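Local coordinates for protein alkaline phosphatase (Antarctic bacterium, PDB 2W5V) that probably hydrolyses phosphate monoesters, as an alkaline phosphatase that binds zinc and magnesium ions, at residues B[126-131]-B[251-257]; B[259-265]-B[332-337]; B[117-123]-B[371-375]; B[66-72]-B[341-347]; B[309-313]-B[323-328]. The protein carries 1 engineered substitution. All blocks are in the same frame, centred on the assembly; numbering follows the deposited sequence.

Interaction 1: B[126-131]-B[251-257]. With MG (magnesium ion), chain I.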
# COMPACT_ATOMS: atom_id res chain seq x y z
N GLY B 126 24.50 14.02 -3.48
CA GLY B 126 24.38 13.65 -4.87
C GLY B 126 22.94 13.45 -5.32
O GLY B 126 22.06 13.11 -4.53
N VAL B 127 22.72 13.65 -6.62
CA VAL B 127 21.40 13.49 -7.21
C VAL B 127 21.49 12.76 -8.55
O VAL B 127 22.24 13.17 -9.44
CB VAL B 127 20.73 14.86 -7.40
CG1 VAL B 127 19.48 14.73 -8.23
CG2 VAL B 127 20.42 15.47 -6.04
N VAL B 128 20.73 11.68 -8.68
CA VAL B 128 20.71 10.89 -9.91
C VAL B 128 19.28 10.80 -10.42
O VAL B 128 18.34 10.70 -9.61
CB VAL B 128 21.28 9.47 -9.67
CG1 VAL B 128 21.06 8.58 -10.88
CG2 VAL B 128 22.75 9.55 -9.30
N ALA B 129 19.09 10.83 -11.74
CA ALA B 129 17.75 10.78 -12.33
C ALA B 129 17.78 10.24 -13.76
O ALA B 129 18.78 10.39 -14.45
CB ALA B 129 17.13 12.16 -12.33
N THR B 130 16.68 9.63 -14.21
CA THR B 130 16.58 9.15 -15.59
C THR B 130 15.88 10.17 -16.49
O THR B 130 15.82 10.00 -17.71
CB THR B 130 15.90 7.77 -15.71
OG1 THR B 130 14.58 7.84 -15.18
CG2 THR B 130 16.70 6.72 -14.97
N SER B 131 15.33 11.21 -15.88
CA SER B 131 14.82 12.34 -16.63
C SER B 131 15.96 13.33 -16.85
O SER B 131 17.12 13.04 -16.54
CB SER B 131 13.70 13.04 -15.85
OG SER B 131 14.17 13.45 -14.56
N ILE B 251 22.23 10.84 -0.80
CA ILE B 251 21.95 10.67 -2.23
C ILE B 251 20.45 10.54 -2.44
O ILE B 251 19.77 9.86 -1.68
CB ILE B 251 22.62 9.38 -2.78
CG1 ILE B 251 24.14 9.51 -2.75
CG2 ILE B 251 22.15 9.07 -4.19
CD1 ILE B 251 24.87 8.17 -2.89
N MET B 252 19.93 11.22 -3.47
CA MET B 252 18.59 10.96 -3.97
C MET B 252 18.74 10.43 -5.39
O MET B 252 19.34 11.10 -6.23
CB MET B 252 17.74 12.24 -3.98
CG MET B 252 16.25 11.99 -4.28
SD MET B 252 15.85 11.62 -6.01
CE MET B 252 16.23 13.20 -6.77
N SER B 253 18.24 9.22 -5.64
CA SER B 253 18.20 8.64 -6.98
C SER B 253 16.74 8.42 -7.40
O SER B 253 15.94 7.87 -6.64
CB SER B 253 18.94 7.31 -7.03
OG SER B 253 20.29 7.47 -6.67
N GLU B 254 16.41 8.81 -8.63
CA GLU B 254 15.03 8.74 -9.06
C GLU B 254 14.84 7.81 -10.25
O GLU B 254 15.54 7.93 -11.26
CB GLU B 254 14.51 10.12 -9.44
CG GLU B 254 13.05 10.10 -9.84
CD GLU B 254 12.62 11.31 -10.62
OE1 GLU B 254 13.48 12.02 -11.18
OE2 GLU B 254 11.40 11.55 -10.69
N GLY B 255 13.89 6.88 -10.13
CA GLY B 255 13.37 6.17 -11.28
C GLY B 255 12.32 7.06 -11.91
O GLY B 255 11.12 6.94 -11.62
N SER B 256 12.77 7.97 -12.77
CA SER B 256 11.95 9.09 -13.22
C SER B 256 10.81 8.72 -14.17
O SER B 256 9.77 9.38 -14.20
CB SER B 256 12.85 10.12 -13.92
OG SER B 256 13.99 10.44 -13.14
N GLN B 257 11.02 7.66 -14.96
CA GLN B 257 10.14 7.43 -16.11
C GLN B 257 8.98 6.47 -15.85
O GLN B 257 8.17 6.22 -16.74
CB GLN B 257 10.94 7.00 -17.34
CG GLN B 257 11.99 8.03 -17.74
CD GLN B 257 12.60 7.76 -19.09
OE1 GLN B 257 11.97 7.16 -19.96
NE2 GLN B 257 13.84 8.20 -19.28
MG MG I . 10.05 12.96 -11.47
O HOH W 1 12.99 5.45 -14.97
O HOH W 2 11.90 13.98 -12.35
O HOH W 3 9.54 11.83 -13.29
O HOH W 4 8.89 14.74 -12.36
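Ser256 lays its CB and OG against the backbone of Thr130 and Ser131, where the chain turns a corner after strand 126-129. With OG beside its own backbone N (chi1 -50°), the hydroxyl accepts from Thr130 N at 3.0 Å and, weakly, from Ser131 N. It donates in turn to Glu254 OE1 at 2.6 Å, coming from above the carboxylate plane. Without the hydroxyl, as with an alanine here, Thr130 N and Glu254 OE1 would probably lose their shared partner, and the carboxylate would be freer to turn.

Glu254, with CG anti to its N (chi1 -178°) and the chain extended beyond, carries OE2 to the magnesium ion at 2.1 Å. Water 2, itself a magnesium ligand, donates to OE1 of the same carboxylate, while Asp43 and Thr137 supply further protein ligands. Beyond the corner, Gln257 NE2 donates to Thr130 O at 3.1 Å, from above the carbonyl plane; its OE1 bonds Tyr269.

Upstream, 126-129 and 251-255 run parallel (5°) as neighbours in the central sheet of the alkaline phosphatase fold, linked by Val128 N to Met252 O at 2.9 Å and Glu254 N to Val128 O at 2.9 Å. Val127 CG1 meets Met252 CE at 3.9 Å.

Chemically, then, one buried hydroxyl ties the strand ends to the metal ligand, consistent with a second-shell residue that helps position Glu254.

Interaction 2: B[259-265]-B[332-337]. With ZN (zinc ion), chain G.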
# COMPACT_ATOMS: atom_id res chain seq x y z
N ASP B 259 6.58 7.28 -14.10
CA ASP B 259 5.48 8.23 -14.24
C ASP B 259 5.04 8.36 -15.71
O ASP B 259 3.85 8.41 -16.01
CB ASP B 259 5.95 9.59 -13.70
CG ASP B 259 4.89 10.67 -13.81
OD1 ASP B 259 3.77 10.48 -13.30
OD2 ASP B 259 5.18 11.73 -14.40
N TRP B 260 6.01 8.38 -16.62
CA TRP B 260 5.70 8.58 -18.03
C TRP B 260 4.98 7.37 -18.64
O TRP B 260 4.08 7.53 -19.46
CB TRP B 260 6.98 8.92 -18.81
CG TRP B 260 7.75 10.06 -18.18
CD1 TRP B 260 7.34 10.86 -17.15
CD2 TRP B 260 9.05 10.54 -18.57
NE1 TRP B 260 8.31 11.80 -16.86
CE2 TRP B 260 9.36 11.63 -17.72
CE3 TRP B 260 9.97 10.16 -19.55
CZ2 TRP B 260 10.57 12.33 -17.81
CZ3 TRP B 260 11.17 10.87 -19.65
CH2 TRP B 260 11.45 11.94 -18.78
N GLY B 261 5.36 6.17 -18.22
CA GLY B 261 4.63 4.97 -18.59
C GLY B 261 3.18 5.05 -18.13
O GLY B 261 2.27 4.67 -18.86
N GLY B 262 2.98 5.54 -16.91
CA GLY B 262 1.64 5.71 -16.35
C GLY B 262 0.80 6.71 -17.14
O GLY B 262 -0.37 6.47 -17.44
N HIS B 263 1.40 7.86 -17.46
CA HIS B 263 0.71 8.90 -18.22
C HIS B 263 0.29 8.39 -19.58
O HIS B 263 -0.80 8.72 -20.05
CB HIS B 263 1.61 10.12 -18.40
CG HIS B 263 1.63 11.04 -17.22
ND1 HIS B 263 0.50 11.67 -16.75
CD2 HIS B 263 2.64 11.43 -16.40
CE1 HIS B 263 0.81 12.41 -15.70
NE2 HIS B 263 2.11 12.29 -15.48
N ALA B 264 1.14 7.58 -20.20
CA ALA B 264 0.86 7.08 -21.54
C ALA B 264 -0.06 5.87 -21.51
O ALA B 264 -0.47 5.38 -22.56
CB ALA B 264 2.16 6.73 -22.24
N ASN B 265 -0.40 5.41 -20.31
CA ASN B 265 -1.14 4.15 -20.14
C ASN B 265 -0.45 3.03 -20.92
O ASN B 265 -1.09 2.27 -21.66
CB ASN B 265 -2.60 4.30 -20.58
CG ASN B 265 -3.43 5.17 -19.63
OD1 ASN B 265 -2.91 5.77 -18.67
ND2 ASN B 265 -4.72 5.25 -19.89
N PHE B 332 -5.73 0.70 -16.99
CA PHE B 332 -5.54 2.05 -16.48
C PHE B 332 -6.89 2.74 -16.46
O PHE B 332 -7.79 2.34 -17.20
CB PHE B 332 -4.63 2.85 -17.42
CG PHE B 332 -3.22 2.34 -17.51
CD1 PHE B 332 -2.24 2.84 -16.68
CD2 PHE B 332 -2.87 1.41 -18.48
CE1 PHE B 332 -0.93 2.40 -16.78
CE2 PHE B 332 -1.57 0.96 -18.58
CZ PHE B 332 -0.60 1.47 -17.73
N SER B 333 -7.03 3.79 -15.67
CA SER B 333 -8.30 4.51 -15.62
C SER B 333 -8.15 6.02 -15.78
O SER B 333 -9.15 6.73 -15.84
CB SER B 333 -9.04 4.21 -14.31
OG SER B 333 -8.37 4.79 -13.21
N THR B 334 -6.92 6.52 -15.82
CA THR B 334 -6.71 7.95 -15.99
C THR B 334 -5.38 8.22 -16.70
O THR B 334 -4.48 7.39 -16.70
CB THR B 334 -6.79 8.72 -14.63
OG1 THR B 334 -6.51 10.11 -14.82
CG2 THR B 334 -5.82 8.15 -13.60
N GLY B 335 -5.27 9.38 -17.33
CA GLY B 335 -4.01 9.80 -17.91
C GLY B 335 -3.17 10.63 -16.96
O GLY B 335 -2.07 11.04 -17.30
N GLY B 336 -3.69 10.87 -15.75
CA GLY B 336 -3.03 11.77 -14.82
C GLY B 336 -2.66 11.12 -13.49
O GLY B 336 -2.75 9.91 -13.34
N HIS B 337 -2.25 11.95 -12.54
CA HIS B 337 -1.91 11.46 -11.20
C HIS B 337 -3.14 11.08 -10.39
O HIS B 337 -4.26 11.43 -10.75
CB HIS B 337 -1.14 12.53 -10.42
CG HIS B 337 0.12 12.95 -11.09
ND1 HIS B 337 0.90 13.99 -10.62
CD2 HIS B 337 0.73 12.49 -12.21
CE1 HIS B 337 1.95 14.14 -11.42
NE2 HIS B 337 1.87 13.24 -12.38
ZN ZN G . 3.30 12.93 -13.92
O HOH W 5 4.22 14.98 -15.19
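His263 and His337 meet rim to rim at a zinc ion, each binding it through NE2 at 2.1 Å, with their ring planes 42° apart. His263 NE2 and His337 NE2 lie 3.3 Å from each other, a closeness explained by the shared metal. Asp259, one helical turn before His263, has CG anti to its backbone N (chi1 180°), which brings OD2 to the zinc at 2.3 Å, with a longer OD1 bond. The far nitrogen of His263 fixes the ring's rotation: ND1 donates to Gly335 O at 2.7 Å, nearly in the ring plane. His337 ND1 bonds Thr82 O.

Phosphorylated Ser84, the predicted nucleophile, also binds this zinc, part of the paired-zinc active site of the alkaline phosphatase family. The helix bearing Asp259 and His263 ends in a Schellman motif, and there Asn265, with positive phi, packs closely: its CA sits over the face of Phe332, 3.5 Å from the ring centroid.

Apart from its bond to His263, the Gly335-Gly336 backbone lies loosely, with Gly336 CA 4.0 Å from His263 CE1. Gly335 is exposed, and His263, Asn265 and Phe332 are partly so. Water 5 is a long zinc ligand at 2.6 Å, whereas Tyr325 of the second subunit meets the His337 ring.

Interaction 3: B[117-123]-B[371-375]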
# COMPACT_ATOMS: atom_id res chain seq x y z
N ILE B 117 21.08 21.60 4.18
CA ILE B 117 21.40 21.17 5.55
C ILE B 117 22.56 20.17 5.55
O ILE B 117 23.49 20.27 6.36
CB ILE B 117 20.15 20.53 6.22
CG1 ILE B 117 19.14 21.64 6.56
CG2 ILE B 117 20.55 19.72 7.46
CD1 ILE B 117 17.76 21.12 6.90
N ALA B 118 22.54 19.22 4.62
CA ALA B 118 23.61 18.22 4.57
C ALA B 118 24.96 18.92 4.39
O ALA B 118 25.93 18.62 5.09
CB ALA B 118 23.36 17.25 3.44
N ALA B 119 25.01 19.85 3.45
CA ALA B 119 26.24 20.58 3.16
C ALA B 119 26.77 21.28 4.41
O ALA B 119 27.96 21.22 4.69
CB ALA B 119 26.02 21.57 2.04
N LEU B 120 25.87 21.92 5.15
CA LEU B 120 26.24 22.62 6.37
C LEU B 120 26.68 21.68 7.49
O LEU B 120 27.30 22.12 8.46
CB LEU B 120 25.09 23.50 6.86
CG LEU B 120 24.88 24.77 6.02
CD1 LEU B 120 23.66 25.54 6.49
CD2 LEU B 120 26.13 25.64 6.04
N ASN B 121 26.37 20.39 7.35
CA ASN B 121 26.81 19.38 8.30
C ASN B 121 27.99 18.57 7.78
O ASN B 121 28.26 17.46 8.25
CB ASN B 121 25.66 18.45 8.70
CG ASN B 121 24.65 19.13 9.61
OD1 ASN B 121 24.67 18.94 10.83
ND2 ASN B 121 23.79 19.95 9.03
N ASN B 122 28.69 19.12 6.79
CA ASN B 122 29.85 18.45 6.21
C ASN B 122 29.48 17.12 5.55
O ASN B 122 30.28 16.18 5.52
CB ASN B 122 30.93 18.23 7.27
CG ASN B 122 32.27 17.83 6.67
OD1 ASN B 122 32.62 18.25 5.56
ND2 ASN B 122 33.04 17.03 7.40
N ILE B 123 28.27 17.03 5.01
CA ILE B 123 27.82 15.82 4.31
C ILE B 123 27.95 16.01 2.79
O ILE B 123 27.49 17.02 2.25
CB ILE B 123 26.34 15.53 4.63
CG1 ILE B 123 26.08 15.59 6.14
CG2 ILE B 123 25.90 14.18 4.05
CD1 ILE B 123 26.82 14.53 6.93
N THR B 371 19.11 11.41 11.58
CA THR B 371 20.51 11.72 11.32
C THR B 371 21.09 12.64 12.39
O THR B 371 22.30 12.71 12.56
CB THR B 371 20.71 12.46 10.00
OG1 THR B 371 20.01 13.70 10.04
CG2 THR B 371 20.24 11.60 8.82
N LYS B 372 20.22 13.38 13.07
CA LYS B 372 20.64 14.34 14.10
C LYS B 372 21.49 15.49 13.54
O LYS B 372 22.24 16.15 14.27
CB LYS B 372 21.32 13.62 15.27
CG LYS B 372 20.42 12.49 15.80
CD LYS B 372 20.98 11.75 17.01
CE LYS B 372 19.99 10.66 17.43
NZ LYS B 372 20.42 9.93 18.65
N TRP B 373 21.35 15.75 12.24
CA TRP B 373 22.03 16.89 11.64
C TRP B 373 21.52 18.21 12.23
O TRP B 373 20.35 18.30 12.62
CB TRP B 373 21.82 16.90 10.12
CG TRP B 373 22.47 15.75 9.42
CD1 TRP B 373 23.54 15.02 9.86
CD2 TRP B 373 22.12 15.21 8.14
NE1 TRP B 373 23.87 14.05 8.94
CE2 TRP B 373 23.01 14.15 7.88
CE3 TRP B 373 21.14 15.52 7.20
CZ2 TRP B 373 22.94 13.39 6.71
CZ3 TRP B 373 21.08 14.76 6.03
CH2 TRP B 373 21.97 13.71 5.80
N ASN B 374 22.39 19.21 12.31
CA ASN B 374 21.98 20.56 12.72
C ASN B 374 21.09 21.20 11.65
O ASN B 374 21.44 21.23 10.48
CB ASN B 374 23.19 21.46 12.96
CG ASN B 374 24.13 20.93 14.03
OD1 ASN B 374 25.30 20.68 13.77
ND2 ASN B 374 23.61 20.75 15.24
N GLN B 375 19.93 21.71 12.06
CA GLN B 375 19.01 22.33 11.11
C GLN B 375 19.49 23.73 10.74
O GLN B 375 19.04 24.30 9.75
CB GLN B 375 17.61 22.41 11.70
CG GLN B 375 17.48 23.42 12.84
CD GLN B 375 16.08 23.47 13.43
OE1 GLN B 375 15.22 22.62 13.12
NE2 GLN B 375 15.83 24.46 14.28
O HOH W 6 26.31 22.33 11.16
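Trp373 is the first residue along 371-375 to meet 117-123, and its indole takes Asn121 CB over one face. Ile123 CG1 stands 3.6 Å above the ring plane, offset toward the rim, and approaches CE2 of Trp373 to 3.8 Å. On the opposite face lies Thr371 OG1, which accepts from Trp373 N in an ST turn at the end of helix 362-371. Ala118 CB touches the ring more distantly at CZ3, and Ile117 CG2 meets Trp373 CB.

Asn374 follows, gripped at both ends of its backbone: Asn374 N donates to Asn121 OD1 at 2.7 Å, and Asn374 O accepts from Asn121 ND2 at 3.0 Å, in the carbonyl plane on a lone pair. Asn121 CG, beside its own backbone N (chi1 -73°), carries the amide across. The Asn374 side chain bonds water 6, which also donates to Leu120 O. Ile117 CG2 rests 3.5 Å from Asn374 O.

Gln375, the last residue of the chain, adds a looser touch from its O to Ile117 CG1, and that O also bonds Lys112.

Helix 114-120 ends in a Schellman motif beside Asn121, whose ND2 also donates to Ile117 O at 2.7 Å. Using its O and both N-H groups, the amide has its rotation fixed while it bridges helix end and tail alongside the Trp373 packing.

Interaction 4: B[66-72]-B[341-347]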
# COMPACT_ATOMS: atom_id res chain seq x y z
N PHE B 66 12.59 -5.41 2.60
CA PHE B 66 12.17 -4.43 3.59
C PHE B 66 11.22 -4.99 4.64
O PHE B 66 10.33 -5.78 4.32
CB PHE B 66 11.49 -3.22 2.92
CG PHE B 66 12.43 -2.34 2.15
CD1 PHE B 66 12.52 -2.43 0.77
CD2 PHE B 66 13.21 -1.40 2.81
CE1 PHE B 66 13.38 -1.61 0.07
CE2 PHE B 66 14.07 -0.57 2.11
CZ PHE B 66 14.15 -0.68 0.74
N LYS B 67 11.40 -4.58 5.88
CA LYS B 67 10.50 -4.95 6.96
C LYS B 67 9.69 -3.72 7.40
O LYS B 67 8.47 -3.78 7.54
CB LYS B 67 11.29 -5.50 8.15
CG LYS B 67 12.07 -6.76 7.82
CD LYS B 67 11.14 -7.82 7.26
CE LYS B 67 11.87 -9.09 6.86
NZ LYS B 67 10.92 -10.09 6.28
N ASN B 68 10.40 -2.62 7.62
CA ASN B 68 9.77 -1.38 8.07
C ASN B 68 9.07 -0.67 6.93
O ASN B 68 9.72 -0.25 5.97
CB ASN B 68 10.81 -0.47 8.72
CG ASN B 68 11.43 -1.10 9.95
OD1 ASN B 68 10.73 -1.71 10.76
ND2 ASN B 68 12.75 -0.95 10.10
N ILE B 69 7.75 -0.53 7.04
CA ILE B 69 6.92 0.03 5.98
C ILE B 69 5.97 1.07 6.56
O ILE B 69 5.40 0.87 7.64
CB ILE B 69 6.10 -1.09 5.30
CG1 ILE B 69 7.04 -2.04 4.56
CG2 ILE B 69 5.04 -0.51 4.36
CD1 ILE B 69 6.41 -3.39 4.16
N GLY B 70 5.81 2.19 5.86
CA GLY B 70 4.86 3.23 6.26
C GLY B 70 4.01 3.66 5.08
O GLY B 70 4.13 3.08 4.00
N LEU B 71 3.17 4.68 5.26
CA LEU B 71 2.30 5.16 4.19
C LEU B 71 2.29 6.67 4.27
O LEU B 71 2.16 7.23 5.35
CB LEU B 71 0.86 4.65 4.35
CG LEU B 71 0.62 3.13 4.31
CD1 LEU B 71 -0.83 2.76 4.63
CD2 LEU B 71 1.01 2.57 2.95
N ILE B 72 2.43 7.34 3.12
CA ILE B 72 2.33 8.80 3.10
C ILE B 72 1.12 9.33 2.34
O ILE B 72 0.69 8.76 1.33
CB ILE B 72 3.60 9.48 2.52
CG1 ILE B 72 3.99 8.88 1.16
CG2 ILE B 72 4.75 9.35 3.49
CD1 ILE B 72 5.15 9.65 0.47
N LEU B 341 -2.74 7.04 -0.97
CA LEU B 341 -1.59 6.99 -0.09
C LEU B 341 -0.51 6.13 -0.76
O LEU B 341 -0.81 5.25 -1.57
CB LEU B 341 -1.95 6.38 1.27
CG LEU B 341 -3.00 7.08 2.14
CD1 LEU B 341 -3.18 6.32 3.47
CD2 LEU B 341 -2.60 8.48 2.42
N ILE B 342 0.74 6.40 -0.41
CA ILE B 342 1.89 5.78 -1.06
C ILE B 342 2.77 5.06 -0.03
O ILE B 342 3.08 5.62 1.02
CB ILE B 342 2.73 6.89 -1.75
CG1 ILE B 342 1.95 7.48 -2.95
CG2 ILE B 342 4.13 6.39 -2.13
CD1 ILE B 342 1.70 6.48 -4.08
N PRO B 343 3.19 3.83 -0.33
CA PRO B 343 4.07 3.08 0.57
C PRO B 343 5.45 3.71 0.71
O PRO B 343 6.01 4.24 -0.26
CB PRO B 343 4.22 1.71 -0.12
CG PRO B 343 3.17 1.66 -1.18
CD PRO B 343 2.85 3.08 -1.55
N VAL B 344 5.98 3.66 1.93
CA VAL B 344 7.35 4.05 2.22
C VAL B 344 8.04 2.82 2.76
O VAL B 344 7.50 2.12 3.63
CB VAL B 344 7.38 5.11 3.33
CG1 VAL B 344 8.83 5.41 3.74
CG2 VAL B 344 6.64 6.36 2.89
N PHE B 345 9.24 2.54 2.26
CA PHE B 345 10.05 1.42 2.73
C PHE B 345 11.35 1.97 3.30
O PHE B 345 11.96 2.86 2.72
CB PHE B 345 10.37 0.46 1.58
CG PHE B 345 9.16 -0.06 0.85
CD1 PHE B 345 8.56 -1.26 1.23
CD2 PHE B 345 8.64 0.63 -0.24
CE1 PHE B 345 7.44 -1.75 0.55
CE2 PHE B 345 7.53 0.15 -0.93
CZ PHE B 345 6.93 -1.05 -0.53
N ALA B 346 11.79 1.43 4.44
CA ALA B 346 13.05 1.88 5.02
C ALA B 346 13.87 0.73 5.60
O ALA B 346 13.34 -0.14 6.28
CB ALA B 346 12.80 2.95 6.09
N TYR B 347 15.17 0.76 5.35
CA TYR B 347 16.09 -0.24 5.85
C TYR B 347 17.30 0.44 6.46
O TYR B 347 17.83 1.39 5.88
CB TYR B 347 16.58 -1.15 4.72
CG TYR B 347 17.62 -2.12 5.22
CD1 TYR B 347 17.26 -3.36 5.72
CD2 TYR B 347 18.97 -1.78 5.23
CE1 TYR B 347 18.21 -4.24 6.21
CE2 TYR B 347 19.93 -2.65 5.71
CZ TYR B 347 19.54 -3.88 6.20
OH TYR B 347 20.49 -4.76 6.68
O HOH W 7 13.39 -2.82 6.90
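Val344 O accepts from Gly70 N at 2.8 Å, and Val344 N returns a 2.8 Å bond to Gly70 O, making this an antiparallel hydrogen-bonded pair. Ile72 and Ile342 form a second such pair, with Ile72 N to Ile342 O at 2.8 Å; Leu71-Pro343 and Ile69-Phe345 are the non-hydrogen-bonded pairs.

Side chains fill both faces. Phe345 CB sits 3.5 Å above the Phe66 ring, 12° off its normal, while Ala346 C and Tyr347 N lie at the ring edge. On the sheet face that carries Ile72 and Val344, Ile72 CG2 meets Val344 CG2 at 3.6 Å, and Ile72 CG1, held between its backbone N and carbonyl carbon (chi1 52°), reaches Ile342 CB. Were the Phe66 ring lost to an alanine, a gap would probably open over Phe345 CB, and Tyr347 CB would lose its apolar neighbour.

Lys67, Ile69 and Leu71 also pack on the second subunit. Strand 342-347, inserted between 294-299 and 68-73, is the antiparallel member that makes the central sheet mixed, as in the alkaline phosphatase fold.

Interaction 5: B[309-313]-B[323-328]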
# COMPACT_ATOMS: atom_id res chain seq x y z
N LEU B 309 -3.67 -4.31 -11.71
CA LEU B 309 -3.31 -5.68 -12.12
C LEU B 309 -4.58 -6.52 -12.28
O LEU B 309 -4.81 -7.49 -11.55
CB LEU B 309 -2.35 -6.31 -11.10
CG LEU B 309 -0.99 -5.59 -11.00
CD1 LEU B 309 -0.13 -6.21 -9.91
CD2 LEU B 309 -0.28 -5.64 -12.34
N ALA B 310 -5.39 -6.14 -13.25
CA ALA B 310 -6.68 -6.78 -13.50
C ALA B 310 -6.51 -8.16 -14.11
O ALA B 310 -5.44 -8.49 -14.64
CB ALA B 310 -7.55 -5.90 -14.43
N ALA B 311 -7.57 -8.95 -14.05
CA ALA B 311 -7.61 -10.24 -14.71
C ALA B 311 -7.48 -10.05 -16.22
O ALA B 311 -8.07 -9.13 -16.79
CB ALA B 311 -8.89 -10.95 -14.40
N LYS B 312 -6.71 -10.92 -16.85
CA LYS B 312 -6.60 -10.96 -18.30
C LYS B 312 -7.98 -11.13 -18.92
O LYS B 312 -8.84 -11.82 -18.37
CB LYS B 312 -5.72 -12.15 -18.70
CG LYS B 312 -5.29 -12.15 -20.16
CD LYS B 312 -4.13 -11.19 -20.39
CE LYS B 312 -3.77 -11.11 -21.86
NZ LYS B 312 -3.61 -12.46 -22.47
N LYS B 313 -8.20 -10.50 -20.06
CA LYS B 313 -9.46 -10.66 -20.76
C LYS B 313 -9.34 -11.69 -21.86
O LYS B 313 -8.46 -11.61 -22.71
CB LYS B 313 -9.94 -9.32 -21.32
CG LYS B 313 -10.83 -8.55 -20.37
CD LYS B 313 -10.60 -7.05 -20.47
CE LYS B 313 -11.83 -6.28 -20.02
NZ LYS B 313 -12.63 -7.03 -19.01
N SER B 323 -13.56 -12.38 -18.10
CA SER B 323 -12.34 -12.26 -17.31
C SER B 323 -11.74 -13.62 -16.99
O SER B 323 -12.43 -14.55 -16.59
CB SER B 323 -12.62 -11.50 -16.01
OG SER B 323 -13.25 -10.27 -16.29
N ASP B 324 -10.43 -13.73 -17.17
CA ASP B 324 -9.72 -14.96 -16.84
C ASP B 324 -8.75 -14.68 -15.69
O ASP B 324 -7.71 -14.06 -15.89
CB ASP B 324 -8.98 -15.50 -18.06
CG ASP B 324 -8.15 -16.72 -17.74
OD1 ASP B 324 -8.24 -17.22 -16.60
OD2 ASP B 324 -7.39 -17.16 -18.63
N TYR B 325 -9.11 -15.14 -14.50
CA TYR B 325 -8.37 -14.81 -13.29
C TYR B 325 -7.02 -15.52 -13.21
O TYR B 325 -6.21 -15.22 -12.33
CB TYR B 325 -9.20 -15.13 -12.04
CG TYR B 325 -10.18 -14.04 -11.62
CD1 TYR B 325 -10.72 -13.18 -12.56
CD2 TYR B 325 -10.57 -13.90 -10.30
CE1 TYR B 325 -11.62 -12.18 -12.18
CE2 TYR B 325 -11.48 -12.91 -9.91
CZ TYR B 325 -11.99 -12.06 -10.86
OH TYR B 325 -12.88 -11.08 -10.49
N THR B 326 -6.77 -16.46 -14.12
CA THR B 326 -5.49 -17.17 -14.08
C THR B 326 -4.31 -16.24 -14.33
O THR B 326 -3.26 -16.40 -13.72
CB THR B 326 -5.41 -18.33 -15.08
OG1 THR B 326 -5.73 -17.85 -16.39
CG2 THR B 326 -6.38 -19.43 -14.69
N GLU B 327 -4.50 -15.25 -15.21
CA GLU B 327 -3.43 -14.33 -15.59
C GLU B 327 -3.84 -12.87 -15.45
O GLU B 327 -5.02 -12.55 -15.32
CB GLU B 327 -3.01 -14.53 -17.05
CG GLU B 327 -2.55 -15.93 -17.41
CD GLU B 327 -2.07 -15.99 -18.85
OE1 GLU B 327 -2.48 -16.91 -19.58
OE2 GLU B 327 -1.30 -15.09 -19.25
N ILE B 328 -2.84 -12.00 -15.54
CA ILE B 328 -3.04 -10.57 -15.36
C ILE B 328 -2.98 -9.80 -16.68
O ILE B 328 -2.10 -10.04 -17.51
CB ILE B 328 -1.96 -9.99 -14.42
CG1 ILE B 328 -2.18 -10.50 -13.00
CG2 ILE B 328 -1.98 -8.47 -14.45
CD1 ILE B 328 -0.97 -10.29 -12.08
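Ile328, Lys312 and Ala311 bury the most surface here. The CG2 branch of Ile328 does the touching: lying anti to the backbone N, this methyl comes 3.5 Å from Ala310 O and 3.9 Å from Leu309 CD2, and the two aliphatic side chains overlap at an oblique angle. Tyr55 and Phe56 also cover Ile328, and Ala339 of the second subunit packs on it.

Lys312 is held by its backbone. Its N donates to Glu327 O at 2.8 Å in an almost straight bond (170°), though from above the carbonyl plane, and its O receives Asp324 N at 2.8 Å nearly along the C=O axis. The side chain, bent at chi2 (79°), passes CD 3.7 Å from Ile328 O before its end leads away.

Ala311 presses CB on Tyr325 CD1 at 3.4 Å, also touching Asp324 O. The hydroxyl of that tyrosine bonds His337 N of the second subunit, and the packing within this hairpin of strands 311-315 and 321-324 probably helps hold the ring there.

Between the two grips the chain makes a type I turn from Asp324 to Glu327. Asp324 OD1 closes an Asx turn there, accepting from Thr326 N and, at 2.6 Å, from Thr326 OG1, both on one face of the carboxylate.

The cross-links are thus backbone bonds and alkyl contacts; Lys312 NZ and Glu327 OE2 stay 4.8 Å apart, so any attraction is through space rather than a salt bridge.

How the interactions relate
Interactions 1 and 4 are buried strand pairs of the same central sheet, yet differ in kind: 126-131 with 251-257 is parallel and ends in metal chemistry, whereas 66-72 with 341-347 is antiparallel and chiefly apolar. Interaction 2 follows interaction 1 along the chain and touches it through Ser131 CB and Trp260 CZ2, 3.8 Å apart; between them they hold ligands of a magnesium and a zinc ion. Interactions 3 and 5 are partly buried and peripheral, on opposite sides of the chain's centre, and rely on side-chain amide or backbone bonds. Interactions 2, 4 and 5 also meet the second subunit, unlike interactions 1 and 3.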